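Local structure of rhizobiales Sp. Pch2 (Marine metagenome, 6PB3) at residues 210-213 and 214-217; 279-282 and 283-286. The protein probably uses ATP to remodel HORMA domain proteins, as a Trip13-like AAA ATPase that regulates cGAS-like enzymes in bacterial immunity against phages. All blocks are in the same frame, centred on the assembly; numbering follows the deposited sequence.

In the fold
Both interactions are local, and they lie on opposite sides of the chain's centre. Their centres are about 46 Å apart. Interaction 1 spans the whole short helix 211-214 and the turn after it, in the AAA ATPase core. It is partly buried, rich in arginine, and faces the second subunit near a bound sulfate. Interaction 2 is buried in the assembly, where helix 268-283 passes into the loop before helix 291-300, its centre about 31 Å from the chain's centre. It is mostly backbone and apolar, and it faces the third subunit. Q273 of the second subunit, which meets interaction 1, lies on that subunit's copy of helix 268-283, the helix that leads into interaction 2.

Interaction 1: residues 210-213 and 214-217; sequences DPAV and RRRA
A212 and R216 meet in a local contact around the short helix 211-214, just before strand 219-223 of the ATPase core. The R216 guanidinium folds back alongside A212, with A212 O at its edge. Its NH1 donates to A212 O at 2.8 Å, and that oxygen lies close to the guanidinium plane. CG of R216 is anti to the carbonyl carbon (chi1 -74°), and the chain then runs extended to NE. NE makes a salt bridge with D188 of helix 179-192, which helps to fix the rotation of the group.

R215 takes another path. Its NH1 is 3.5 Å from A212 CA, which lies over one face of its guanidinium. NH1 of R216 sits 3.1 Å above the R215 guanidinium plane, toward the rim. The side chain of R215 is also near a bound sulfate and packs on T88 of the second subunit. T88 lies in a probable P-loop, so the setting is consistent with the arginine-finger region of AAA ATPases.

Backbone bonds and one side-chain cap hold the frame. D210 is the N-cap, and its OD1 accepts from A212 N at 2.8 Å through its anti lone pair. D210 O takes two donors, V213 N and R214 N. R215 N bonds to P211 O at 2.9 Å. A type I turn from R214 to A217 follows, closed by A217 N to R214 O. Q273 NE2 of the second subunit donates to the carbonyls of both R214 and A217.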
ATOM      1  N   ASP A 210      -7.635 -19.684   1.920  1.00 70.04           N
ATOM      2  CA  ASP A 210      -7.548 -20.116   0.536  1.00 69.34           C
ATOM      3  C   ASP A 210      -8.951 -20.236  -0.064  1.00 69.47           C
ATOM      4  O   ASP A 210      -9.879 -20.690   0.609  1.00 62.08           O
ATOM      5  CB  ASP A 210      -6.815 -21.452   0.433  1.00 72.54           C
ATOM      6  CG  ASP A 210      -6.531 -21.839  -1.012  1.00 81.90           C
ATOM      7  OD1 ASP A 210      -7.474 -22.239  -1.735  1.00 69.40           O
ATOM      8  OD2 ASP A 210      -5.366 -21.701  -1.437  1.00 79.31           O
ATOM      9  N   PRO A 211      -9.141 -19.805  -1.313  1.00 70.21           N
ATOM     10  CA  PRO A 211     -10.487 -19.846  -1.915  1.00 66.63           C
ATOM     11  C   PRO A 211     -11.079 -21.240  -1.974  1.00 56.72           C
ATOM     12  O   PRO A 211     -12.294 -21.412  -1.809  1.00 60.94           O
ATOM     13  CB  PRO A 211     -10.251 -19.290  -3.329  1.00 77.93           C
ATOM     14  CG  PRO A 211      -8.961 -18.531  -3.225  1.00 77.04           C
ATOM     15  CD  PRO A 211      -8.136 -19.201  -2.200  1.00 69.33           C
ATOM     16  N   ALA A 212     -10.243 -22.246  -2.224  1.00 60.26           N
ATOM     17  CA  ALA A 212     -10.722 -23.622  -2.276  1.00 65.10           C
ATOM     18  C   ALA A 212     -11.164 -24.127  -0.908  1.00 66.27           C
ATOM     19  O   ALA A 212     -11.960 -25.075  -0.822  1.00 63.92           O
ATOM     20  CB  ALA A 212      -9.632 -24.516  -2.867  1.00 58.76           C
ATOM     21  N   VAL A 213     -10.696 -23.486   0.165  1.00 61.09           N
ATOM     22  CA  VAL A 213     -11.255 -23.762   1.477  1.00 58.72           C
ATOM     23  C   VAL A 213     -12.557 -23.002   1.662  1.00 60.78           C
ATOM     24  O   VAL A 213     -13.559 -23.569   2.102  1.00 52.13           O
ATOM     25  CB  VAL A 213     -10.238 -23.419   2.581  1.00 61.72           C
ATOM     26  CG1 VAL A 213     -10.927 -23.343   3.944  1.00 51.46           C
ATOM     27  CG2 VAL A 213      -9.118 -24.445   2.593  1.00 52.88           C
ATOM     28  N   ARG A 214     -12.567 -21.719   1.302  1.00 63.75           N
ATOM     29  CA  ARG A 214     -13.733 -20.877   1.551  1.00 55.68           C
ATOM     30  C   ARG A 214     -14.972 -21.422   0.857  1.00 51.41           C
ATOM     31  O   ARG A 214     -16.054 -21.478   1.453  1.00 51.29           O
ATOM     32  CB  ARG A 214     -13.445 -19.454   1.078  1.00 55.19           C
ATOM     33  CG  ARG A 214     -13.985 -18.399   1.991  1.00 68.74           C
ATOM     34  CD  ARG A 214     -13.797 -17.026   1.420  1.00 65.66           C
ATOM     35  NE  ARG A 214     -12.430 -16.797   0.965  1.00 59.38           N
ATOM     36  CZ  ARG A 214     -12.047 -15.664   0.394  1.00 78.71           C
ATOM     37  NH1 ARG A 214     -12.940 -14.697   0.238  1.00 82.31           N
ATOM     38  NH2 ARG A 214     -10.792 -15.492  -0.020  1.00 77.79           N
ATOM     39  N   ARG A 215     -14.825 -21.842  -0.400  1.00 52.39           N
ATOM     40  CA  ARG A 215     -15.980 -22.249  -1.188  1.00 62.44           C
ATOM     41  C   ARG A 215     -16.595 -23.551  -0.700  1.00 55.26           C
ATOM     42  O   ARG A 215     -17.740 -23.839  -1.052  1.00 52.68           O
ATOM     43  CB  ARG A 215     -15.589 -22.369  -2.666  1.00 58.04           C
ATOM     44  CG  ARG A 215     -14.787 -23.613  -3.030  1.00 49.20           C
ATOM     45  CD  ARG A 215     -14.485 -23.625  -4.556  1.00 64.01           C
ATOM     46  NE  ARG A 215     -13.879 -24.884  -4.987  1.00 68.36           N
ATOM     47  CZ  ARG A 215     -12.629 -25.002  -5.430  1.00 85.06           C
ATOM     48  NH1 ARG A 215     -11.843 -23.926  -5.527  1.00 71.82           N
ATOM     49  NH2 ARG A 215     -12.170 -26.194  -5.800  1.00 78.52           N
ATOM     50  N   ARG A 216     -15.883 -24.316   0.124  1.00 49.67           N
ATOM     51  CA  ARG A 216     -16.407 -25.548   0.698  1.00 44.83           C
ATOM     52  C   ARG A 216     -17.142 -25.358   2.023  1.00 54.33           C
ATOM     53  O   ARG A 216     -17.814 -26.292   2.470  1.00 51.53           O
ATOM     54  CB  ARG A 216     -15.274 -26.550   0.894  1.00 57.00           C
ATOM     55  CG  ARG A 216     -14.802 -27.162  -0.415  1.00 61.38           C
ATOM     56  CD  ARG A 216     -13.559 -28.005  -0.222  1.00 59.28           C
ATOM     57  NE  ARG A 216     -13.278 -28.846  -1.392  1.00 63.90           N
ATOM     58  CZ  ARG A 216     -12.647 -28.427  -2.488  1.00 54.38           C
ATOM     59  NH1 ARG A 216     -12.251 -27.163  -2.592  1.00 67.25           N
ATOM     60  NH2 ARG A 216     -12.412 -29.278  -3.487  1.00 59.91           N
ATOM     61  N   ALA A 217     -17.060 -24.187   2.648  1.00 51.09           N
ATOM     62  CA  ALA A 217     -17.775 -23.975   3.901  1.00 48.47           C
ATOM     63  C   ALA A 217     -19.271 -24.195   3.697  1.00 57.40           C
ATOM     64  O   ALA A 217     -19.884 -23.625   2.785  1.00 51.08           O
ATOM     65  CB  ALA A 217     -17.514 -22.557   4.437  1.00 42.18           C
TER

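Interaction 2: residues 279-282 and 283-286; sequences IVLD and AYPD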
ATOM      1  N   ILE A 279     -15.013  -0.485  34.009  1.00 53.85           N
ATOM      2  CA  ILE A 279     -16.164  -0.114  34.818  1.00 70.34           C
ATOM      3  C   ILE A 279     -16.076  -0.768  36.189  1.00 58.06           C
ATOM      4  O   ILE A 279     -16.265  -0.114  37.221  1.00 61.94           O
ATOM      5  CB  ILE A 279     -17.464  -0.484  34.092  1.00 72.64           C
ATOM      6  CG1 ILE A 279     -17.673   0.470  32.922  1.00 68.29           C
ATOM      7  CG2 ILE A 279     -18.633  -0.427  35.063  1.00 77.62           C
ATOM      8  CD1 ILE A 279     -18.853   0.114  32.071  1.00 69.23           C
ATOM      9  N   VAL A 280     -15.752  -2.062  36.219  1.00 59.28           N
ATOM     10  CA  VAL A 280     -15.659  -2.782  37.488  1.00 63.22           C
ATOM     11  C   VAL A 280     -14.510  -2.242  38.334  1.00 62.91           C
ATOM     12  O   VAL A 280     -14.681  -1.915  39.517  1.00 61.08           O
ATOM     13  CB  VAL A 280     -15.494  -4.288  37.229  1.00 60.31           C
ATOM     14  CG1 VAL A 280     -15.292  -5.020  38.550  1.00 65.09           C
ATOM     15  CG2 VAL A 280     -16.692  -4.822  36.470  1.00 62.73           C
ATOM     16  N   LEU A 281     -13.315  -2.148  37.746  1.00 58.91           N
ATOM     17  CA  LEU A 281     -12.154  -1.716  38.517  1.00 59.12           C
ATOM     18  C   LEU A 281     -12.322  -0.296  39.029  1.00 55.74           C
ATOM     19  O   LEU A 281     -11.748   0.066  40.065  1.00 66.94           O
ATOM     20  CB  LEU A 281     -10.890  -1.829  37.668  1.00 60.65           C
ATOM     21  CG  LEU A 281     -10.541  -3.250  37.234  1.00 68.63           C
ATOM     22  CD1 LEU A 281      -9.232  -3.249  36.475  1.00 84.98           C
ATOM     23  CD2 LEU A 281     -10.466  -4.155  38.440  1.00 65.53           C
ATOM     24  N   ASP A 282     -13.101   0.528  38.324  1.00 58.74           N
ATOM     25  CA  ASP A 282     -13.305   1.899  38.787  1.00 63.58           C
ATOM     26  C   ASP A 282     -13.975   1.940  40.154  1.00 71.68           C
ATOM     27  O   ASP A 282     -13.671   2.817  40.971  1.00 78.39           O
ATOM     28  CB  ASP A 282     -14.136   2.684  37.780  1.00 61.29           C
ATOM     29  CG  ASP A 282     -14.456   4.070  38.264  1.00 70.68           C
ATOM     30  OD1 ASP A 282     -13.543   4.920  38.231  1.00 90.02           O
ATOM     31  OD2 ASP A 282     -15.607   4.306  38.692  1.00 75.96           O
ATOM     32  N   ALA A 283     -14.881   1.004  40.421  1.00 72.03           N
ATOM     33  CA  ALA A 283     -15.547   0.927  41.713  1.00 66.50           C
ATOM     34  C   ALA A 283     -14.753   0.113  42.722  1.00 66.18           C
ATOM     35  O   ALA A 283     -14.666   0.503  43.888  1.00 73.38           O
ATOM     36  CB  ALA A 283     -16.932   0.311  41.537  1.00 75.21           C
ATOM     37  N   TYR A 284     -14.172  -1.000  42.283  1.00 80.13           N
ATOM     38  CA  TYR A 284     -13.364  -1.844  43.151  1.00 68.39           C
ATOM     39  C   TYR A 284     -12.231  -1.026  43.766  1.00 82.21           C
ATOM     40  O   TYR A 284     -11.640  -0.177  43.085  1.00 87.53           O
ATOM     41  CB  TYR A 284     -12.812  -3.027  42.339  1.00 62.80           C
ATOM     42  CG  TYR A 284     -11.667  -3.806  42.967  1.00 89.20           C
ATOM     43  CD1 TYR A 284     -11.909  -4.955  43.714  1.00 89.94           C
ATOM     44  CD2 TYR A 284     -10.342  -3.420  42.776  1.00 99.79           C
ATOM     45  CE1 TYR A 284     -10.864  -5.680  44.273  1.00 91.90           C
ATOM     46  CE2 TYR A 284      -9.295  -4.139  43.337  1.00 95.85           C
ATOM     47  CZ  TYR A 284      -9.561  -5.267  44.080  1.00 92.71           C
ATOM     48  OH  TYR A 284      -8.527  -5.981  44.642  1.00 95.56           O
ATOM     49  N   PRO A 285     -11.901  -1.250  45.053  1.00 89.37           N
ATOM     50  CA  PRO A 285     -12.581  -2.207  45.934  1.00 93.53           C
ATOM     51  C   PRO A 285     -13.476  -1.585  47.003  1.00 82.25           C
ATOM     52  O   PRO A 285     -14.030  -2.334  47.816  1.00 91.19           O
ATOM     53  CB  PRO A 285     -11.414  -2.917  46.612  1.00 92.88           C
ATOM     54  CG  PRO A 285     -10.410  -1.811  46.788  1.00 94.70           C
ATOM     55  CD  PRO A 285     -10.605  -0.839  45.621  1.00 95.12           C
ATOM     56  N   ASP A 286     -13.603  -0.258  47.022  1.00 74.05           N
ATOM     57  CA  ASP A 286     -14.215   0.436  48.149  1.00 74.92           C
ATOM     58  C   ASP A 286     -15.510   1.154  47.787  1.00 82.51           C
ATOM     59  O   ASP A 286     -16.074   1.847  48.635  1.00 84.84           O
ATOM     60  CB  ASP A 286     -13.214   1.426  48.750  1.00 87.34           C
TER
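V280 and Y284 make the main bond of this contact, where helix 268-283 passes into a loop. Y284 N donates to V280 O at 3.0 Å, and the bond is nearly straight (174°). It arrives almost in line with the V280 carbonyl (C=O...N angle 162°). A283 N reaches the same oxygen at 3.1 Å, but this bond is weak. CB of Y284 also rests 3.6 Å from V280 O, and CB of A283 lies 3.8 Å from V280 O. One residue on from V280, L281 meets the Y284 side chain loosely, with L281 CD2 4.4 Å from Y284 CD2. The methyl approaches the ring obliquely.

CG of Y284 points away from the backbone N (chi1 164°), which brings the ring near both L281 CD2 and P285 CB. P285 CB covers one face of the ring, 3.5 Å above its plane and over its centre. The Y284-P285 peptide bond is cis, in the loop that leads to helix 291-300.

D282 OD1 makes a salt bridge with R293 of that helix, probably within the small helical lid subdomain of an AAA ATPase. The third subunit covers the contact, with its L66 on V280, its W55 on A283 and its G51 on Y284.

L281 O and Y284 O, both acceptors, are 3.0 Å apart. K41 NZ of the third subunit donates to both, so a lysine, probably charged, would offset the repulsion of the paired carbonyls and tie this part of the chain to the neighbouring subunit.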